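Local coordinates for nitrogenase molybdenum-iron protein beta chain (Clostridium pasteurianum, PDB 4WES) that forms, with the alpha chain, the molybdenum-iron component of nitrogenase, which reduces dinitrogen to ammonia, and shares the [8Fe-7S] cluster with that chain, at residues Gly34-Leu39 with Tyr219-Lys225; Arg265-Ser271 with Leu327-Glu333. All coordinates share one frame; numbering follows the deposited sequence.

Contact 1. Residues Gly34-Leu39 with Tyr219-Lys225; sequences GIHNCL and YPEGGTK
Ile35 and Thr224 form a single beta bridge between two loops, closed by two backbone hydrogen bonds: Thr224 N to Gly34 O at 3.0 Å and His36 N to Thr224 O at 2.8 Å. Just before the bridge Gly223 lies flush against the other backbone, its CA 3.6 Å from Gly34 O and 3.9 Å from Ile35 C; its backbone angles call for glycine. From Ile35 to Cys38 the chain makes a type II beta turn, closed by a weak bond from Cys38 N to Ile35 O. This turn leads from helix 24-33 into strand 38-43, an inner strand of a parallel alpha/beta, Rossmann-like sheet. The partner loop leads into helix 226-231, with Lys225 as its N-cap residue. The His36 ring enters the bend of this loop, CG anti to the backbone N (chi1 -175°), and ND1 donates to Gly222 O at 2.8 Å. The acceptor is nearly in the ring plane, while ND1 stands above the plane of the carbonyl. Asn37 OD1 lies toward the rim of one ring face and Lys225 NZ toward the rim of the opposite face. Asn37 crosses Tyr219 at about a right angle, its OD1 3.2 Å from Tyr219 CB; one water bridges that OD1 to Tyr219 O, and another joins Asn37 N to Pro220 O. Asn37 ND2 donates to Asp98 OD2, and Tyr219 OH is hydrogen-bonded to Tyr95 O.

Contact 2. Residues Arg265-Ser271 with Leu327-Glu333; sequences RTPIGVS and LSKFIIE
Glu333 receives the start of helix 270-284 with both carboxylate oxygens: Val270 N donates to OE1 at 2.9 Å and Ser271 N to OE2 at 2.9 Å. Ser271 OG adds a third bond, 2.7 Å to Glu333 OE2, from the position between its backbone N and carbonyl carbon (chi1 65°). All three donors come from the syn side, tilted out of the carboxylate plane. Lys329, one turn earlier on helix 321-333, reaches OE2 from above that plane in a 3.1 Å salt bridge between its NZ and Glu333 OE2, so three donors grip this oxygen. The carboxylate thus meets amides at the N-terminus of a helix, where Gly269 is the N-cap residue and the helix dipole would probably favour the negative charge. Gly269 CA sits over the Phe330 ring in a CH-pi contact, 3.7 Å from the centroid. A water joins Ile268 O to Glu333 OE1. Farther out, Ile268 CG2 packs on Leu327 and Phe330, with Leu433 of helix 426-448 touching both Ile268 and Phe330. Arg265 NH1 lies 3.9 Å from Lys329 CG, the chains crossing at about a right angle, while NH2 pairs with Glu353; Met514 of the alpha chain packs on Val270 and Glu333.

Contacts 1 and 2 lie on opposite sides of the centre of the chain, 30 Å apart between centres and about 16 Å between nearest atoms, so they do not touch. Along the chain they follow in series, both in the oxidoreductase fold of the NifD/NifK family. Each joins segments from two different parallel sheet regions: contact 1 ties the turn leading into strand 38-43 to the loop after strand 198-200, and contact 2 ties the loop after strand 261-264 to the helix between strands 314-318 and 337-343. Both lie away from the [8Fe-7S] cluster ligands, although the Pro220 side chain of contact 1 is about 11 Å from a bound iron(II) ion.

Contact 1. Residues Gly34-Leu39 with Tyr219-Lys225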
loop_
_atom_site.group_PDB
_atom_site.type_symbol
_atom_site.label_atom_id
_atom_site.label_comp_id
_atom_site.label_asym_id
_atom_site.label_seq_id
_atom_site.Cartn_x
_atom_site.Cartn_y
_atom_site.Cartn_z
ATOM N N GLY B 34 -3.430 -15.042 24.865
ATOM C CA GLY B 34 -4.470 -14.067 25.197
ATOM C C GLY B 34 -4.937 -14.126 26.637
ATOM O O GLY B 34 -5.965 -13.503 26.962
ATOM N N ILE B 35 -4.219 -14.858 27.482
ATOM C CA ILE B 35 -4.413 -14.895 28.935
ATOM C C ILE B 35 -3.227 -14.222 29.592
ATOM O O ILE B 35 -2.081 -14.571 29.277
ATOM C CB ILE B 35 -4.507 -16.343 29.457
ATOM C CG1 ILE B 35 -5.598 -17.137 28.742
ATOM C CG2 ILE B 35 -4.664 -16.337 30.975
ATOM C CD1 ILE B 35 -5.561 -18.603 29.080
ATOM N N HIS B 36 -3.465 -13.260 30.494
ATOM C CA HIS B 36 -2.356 -12.575 31.118
ATOM C C HIS B 36 -1.534 -13.537 32.000
ATOM O O HIS B 36 -2.102 -14.349 32.760
ATOM C CB HIS B 36 -2.900 -11.423 31.968
ATOM C CG HIS B 36 -1.855 -10.561 32.570
ATOM N ND1 HIS B 36 -1.003 -9.785 31.818
ATOM C CD2 HIS B 36 -1.533 -10.316 33.863
ATOM C CE1 HIS B 36 -0.183 -9.120 32.612
ATOM N NE2 HIS B 36 -0.493 -9.421 33.860
ATOM N N ASN B 37 -0.204 -13.429 31.918
ATOM C CA ASN B 37 0.708 -14.201 32.757
ATOM C C ASN B 37 0.553 -15.699 32.534
ATOM O O ASN B 37 0.753 -16.505 33.429
ATOM C CB ASN B 37 0.597 -13.824 34.247
ATOM C CG ASN B 37 1.106 -12.452 34.531
ATOM O OD1 ASN B 37 1.630 -11.765 33.640
ATOM N ND2 ASN B 37 0.942 -12.029 35.798
ATOM N N CYS B 38 0.237 -16.063 31.295
ATOM C CA CYS B 38 0.111 -17.459 30.887
ATOM C C CYS B 38 1.286 -17.906 30.039
ATOM O O CYS B 38 1.663 -17.233 29.072
ATOM C CB CYS B 38 -1.161 -17.625 30.071
ATOM S SG CYS B 38 -1.459 -19.265 29.432
ATOM N N LEU B 39 1.862 -19.061 30.384
ATOM C CA LEU B 39 2.783 -19.716 29.485
ATOM C C LEU B 39 2.043 -20.871 28.775
ATOM O O LEU B 39 1.627 -21.834 29.422
ATOM C CB LEU B 39 4.022 -20.264 30.212
ATOM C CG LEU B 39 5.126 -20.791 29.318
ATOM C CD1 LEU B 39 5.674 -19.706 28.421
ATOM C CD2 LEU B 39 6.205 -21.449 30.143
ATOM N N TYR B 219 6.004 -12.087 30.269
ATOM C CA TYR B 219 4.544 -11.990 30.264
ATOM C C TYR B 219 4.189 -10.548 30.000
ATOM O O TYR B 219 4.294 -9.700 30.895
ATOM C CB TYR B 219 3.939 -12.526 31.578
ATOM C CG TYR B 219 4.463 -13.904 31.905
ATOM C CD1 TYR B 219 4.175 -14.985 31.081
ATOM C CD2 TYR B 219 5.313 -14.112 32.957
ATOM C CE1 TYR B 219 4.721 -16.229 31.305
ATOM C CE2 TYR B 219 5.852 -15.349 33.211
ATOM C CZ TYR B 219 5.572 -16.418 32.361
ATOM O OH TYR B 219 6.115 -17.647 32.573
ATOM N N PRO B 220 3.765 -10.243 28.770
ATOM C CA PRO B 220 3.498 -8.859 28.466
ATOM C C PRO B 220 2.316 -8.301 29.270
ATOM O O PRO B 220 1.531 -9.033 29.881
ATOM C CB PRO B 220 3.194 -8.895 26.950
ATOM C CG PRO B 220 3.920 -10.109 26.449
ATOM C CD PRO B 220 3.731 -11.085 27.559
ATOM N N GLU B 221 2.127 -6.991 29.155
ATOM C CA GLU B 221 1.100 -6.319 29.902
ATOM C C GLU B 221 -0.326 -6.825 29.586
ATOM O O GLU B 221 -1.185 -6.808 30.501
ATOM C CB GLU B 221 1.186 -4.808 29.614
ATOM C CG GLU B 221 2.496 -4.150 29.994
ATOM C CD GLU B 221 2.552 -3.661 31.428
ATOM O OE1 GLU B 221 3.365 -2.746 31.693
ATOM O OE2 GLU B 221 1.799 -4.193 32.274
ATOM N N GLY B 222 -0.580 -7.234 28.359
ATOM C CA GLY B 222 -1.906 -7.582 27.931
ATOM C C GLY B 222 -2.332 -8.979 28.331
ATOM O O GLY B 222 -1.652 -9.670 29.099
ATOM N N GLY B 223 -3.465 -9.398 27.764
ATOM C CA GLY B 223 -4.051 -10.698 28.063
ATOM C C GLY B 223 -5.165 -10.527 29.084
ATOM O O GLY B 223 -5.102 -9.672 29.978
ATOM N N THR B 224 -6.195 -11.343 28.965
ATOM C CA THR B 224 -7.277 -11.287 29.955
ATOM C C THR B 224 -6.808 -11.885 31.267
ATOM O O THR B 224 -6.150 -12.914 31.288
ATOM C CB THR B 224 -8.490 -12.033 29.425
ATOM O OG1 THR B 224 -8.755 -11.494 28.125
ATOM C CG2 THR B 224 -9.715 -11.850 30.333
ATOM N N LYS B 225 -7.104 -11.209 32.382
ATOM C CA LYS B 225 -6.674 -11.668 33.679
ATOM C C LYS B 225 -7.469 -12.871 34.133
ATOM O O LYS B 225 -8.681 -12.973 33.886
ATOM C CB LYS B 225 -6.801 -10.531 34.716
ATOM C CG LYS B 225 -5.847 -9.385 34.383
ATOM C CD LYS B 225 -5.486 -8.543 35.572
ATOM C CE LYS B 225 -4.142 -7.863 35.376
ATOM N NZ LYS B 225 -4.085 -7.119 34.094
HETATM O O HOH W 1 0.908 -11.752 29.868
HETATM O O HOH W 2 3.064 -9.540 33.400
#

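Contact 2. Residues Arg265-Ser271 with Leu327-Glu333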
loop_
_atom_site.group_PDB
_atom_site.type_symbol
_atom_site.label_atom_id
_atom_site.label_comp_id
_atom_site.label_asym_id
_atom_site.label_seq_id
_atom_site.Cartn_x
_atom_site.Cartn_y
_atom_site.Cartn_z
ATOM N N ARG B 265 -21.457 -13.017 12.986
ATOM C CA ARG B 265 -20.332 -13.061 12.076
ATOM C C ARG B 265 -19.176 -12.208 12.610
ATOM O O ARG B 265 -19.380 -11.194 13.298
ATOM C CB ARG B 265 -20.758 -12.489 10.762
ATOM C CG ARG B 265 -21.492 -13.458 9.940
ATOM C CD ARG B 265 -21.699 -12.906 8.523
ATOM N NE ARG B 265 -22.337 -13.956 7.829
ATOM C CZ ARG B 265 -22.967 -13.853 6.697
ATOM N NH1 ARG B 265 -23.102 -12.679 6.112
ATOM N NH2 ARG B 265 -23.496 -14.931 6.172
ATOM N N THR B 266 -17.967 -12.617 12.257
ATOM C CA THR B 266 -16.845 -11.708 12.448
ATOM C C THR B 266 -17.213 -10.361 11.842
ATOM O O THR B 266 -17.654 -10.338 10.695
ATOM C CB THR B 266 -15.601 -12.271 11.754
ATOM O OG1 THR B 266 -15.334 -13.593 12.239
ATOM C CG2 THR B 266 -14.415 -11.394 11.979
ATOM N N PRO B 267 -17.018 -9.250 12.582
ATOM C CA PRO B 267 -17.592 -7.996 12.079
ATOM C C PRO B 267 -16.667 -7.335 11.055
ATOM O O PRO B 267 -15.914 -6.413 11.390
ATOM C CB PRO B 267 -17.792 -7.148 13.369
ATOM C CG PRO B 267 -16.790 -7.709 14.321
ATOM C CD PRO B 267 -16.776 -9.198 14.036
ATOM N N ILE B 268 -16.731 -7.828 9.818
ATOM C CA ILE B 268 -16.026 -7.263 8.666
ATOM C C ILE B 268 -17.052 -6.773 7.683
ATOM O O ILE B 268 -17.932 -7.537 7.264
ATOM C CB ILE B 268 -15.076 -8.296 8.019
ATOM C CG1 ILE B 268 -14.005 -8.759 9.006
ATOM C CG2 ILE B 268 -14.452 -7.714 6.749
ATOM C CD1 ILE B 268 -13.181 -9.928 8.519
ATOM N N GLY B 269 -16.933 -5.507 7.283
ATOM C CA GLY B 269 -17.838 -4.908 6.306
ATOM C C GLY B 269 -19.052 -4.245 6.907
ATOM O O GLY B 269 -19.135 -4.039 8.126
ATOM N N VAL B 270 -20.020 -3.936 6.042
ATOM C CA VAL B 270 -21.163 -3.133 6.465
ATOM C C VAL B 270 -22.136 -3.955 7.292
ATOM O O VAL B 270 -22.355 -3.669 8.477
ATOM C CB VAL B 270 -21.873 -2.465 5.267
ATOM C CG1 VAL B 270 -23.044 -1.608 5.751
ATOM C CG2 VAL B 270 -20.915 -1.637 4.420
ATOM N N SER B 271 -22.775 -4.959 6.693
ATOM C CA SER B 271 -23.803 -5.703 7.411
ATOM C C SER B 271 -23.256 -6.415 8.624
ATOM O O SER B 271 -23.912 -6.448 9.665
ATOM C CB SER B 271 -24.560 -6.654 6.500
ATOM O OG SER B 271 -23.718 -7.680 5.991
ATOM N N LEU B 327 -15.704 -11.422 4.938
ATOM C CA LEU B 327 -15.059 -10.662 3.865
ATOM C C LEU B 327 -15.784 -10.890 2.552
ATOM O O LEU B 327 -15.908 -9.949 1.757
ATOM C CB LEU B 327 -13.580 -11.007 3.769
ATOM C CG LEU B 327 -12.812 -10.294 2.665
ATOM C CD1 LEU B 327 -12.876 -8.792 2.858
ATOM C CD2 LEU B 327 -11.376 -10.786 2.642
ATOM N N SER B 328 -16.220 -12.116 2.282
ATOM C CA SER B 328 -16.966 -12.361 1.051
ATOM C C SER B 328 -18.228 -11.538 0.975
ATOM O O SER B 328 -18.585 -10.986 -0.072
ATOM C CB SER B 328 -17.291 -13.855 0.926
ATOM O OG SER B 328 -16.115 -14.632 0.722
ATOM N N LYS B 329 -18.935 -11.429 2.108
ATOM C CA LYS B 329 -20.111 -10.553 2.146
ATOM C C LYS B 329 -19.705 -9.111 1.833
ATOM O O LYS B 329 -20.388 -8.423 1.094
ATOM C CB LYS B 329 -20.799 -10.668 3.532
ATOM C CG LYS B 329 -22.032 -9.795 3.679
ATOM C CD LYS B 329 -23.160 -10.192 2.747
ATOM C CE LYS B 329 -24.523 -9.606 3.220
ATOM N NZ LYS B 329 -24.567 -8.211 2.816
ATOM N N PHE B 330 -18.602 -8.653 2.424
ATOM C CA PHE B 330 -18.161 -7.270 2.189
ATOM C C PHE B 330 -17.809 -7.061 0.715
ATOM O O PHE B 330 -18.128 -6.012 0.143
ATOM C CB PHE B 330 -17.007 -6.937 3.110
ATOM C CG PHE B 330 -16.573 -5.486 3.078
ATOM C CD1 PHE B 330 -17.483 -4.456 2.936
ATOM C CD2 PHE B 330 -15.254 -5.148 3.272
ATOM C CE1 PHE B 330 -17.081 -3.138 2.972
ATOM C CE2 PHE B 330 -14.838 -3.825 3.303
ATOM C CZ PHE B 330 -15.763 -2.810 3.160
ATOM N N ILE B 331 -17.159 -8.041 0.094
ATOM C CA ILE B 331 -16.872 -7.941 -1.338
ATOM C C ILE B 331 -18.170 -7.720 -2.153
ATOM O O ILE B 331 -18.221 -6.866 -3.029
ATOM C CB ILE B 331 -16.089 -9.197 -1.794
ATOM C CG1 ILE B 331 -14.698 -9.226 -1.195
ATOM C CG2 ILE B 331 -16.071 -9.316 -3.311
ATOM C CD1 ILE B 331 -13.797 -8.074 -1.496
ATOM N N ILE B 332 -19.212 -8.493 -1.828
ATOM C CA ILE B 332 -20.498 -8.296 -2.448
ATOM C C ILE B 332 -21.048 -6.891 -2.181
ATOM O O ILE B 332 -21.549 -6.199 -3.086
ATOM C CB ILE B 332 -21.491 -9.387 -2.026
ATOM C CG1 ILE B 332 -21.017 -10.759 -2.544
ATOM C CG2 ILE B 332 -22.890 -9.087 -2.532
ATOM C CD1 ILE B 332 -21.815 -11.918 -1.992
ATOM N N GLU B 333 -20.938 -6.432 -0.926
ATOM C CA GLU B 333 -21.397 -5.089 -0.559
ATOM C C GLU B 333 -20.690 -3.986 -1.325
ATOM O O GLU B 333 -21.271 -2.936 -1.552
ATOM C CB GLU B 333 -21.228 -4.892 0.943
ATOM C CG GLU B 333 -22.137 -5.775 1.784
ATOM C CD GLU B 333 -21.862 -5.764 3.270
ATOM O OE1 GLU B 333 -20.712 -5.544 3.679
ATOM O OE2 GLU B 333 -22.820 -6.002 4.020
HETATM O O HOH W 3 -20.532 -7.360 6.042
#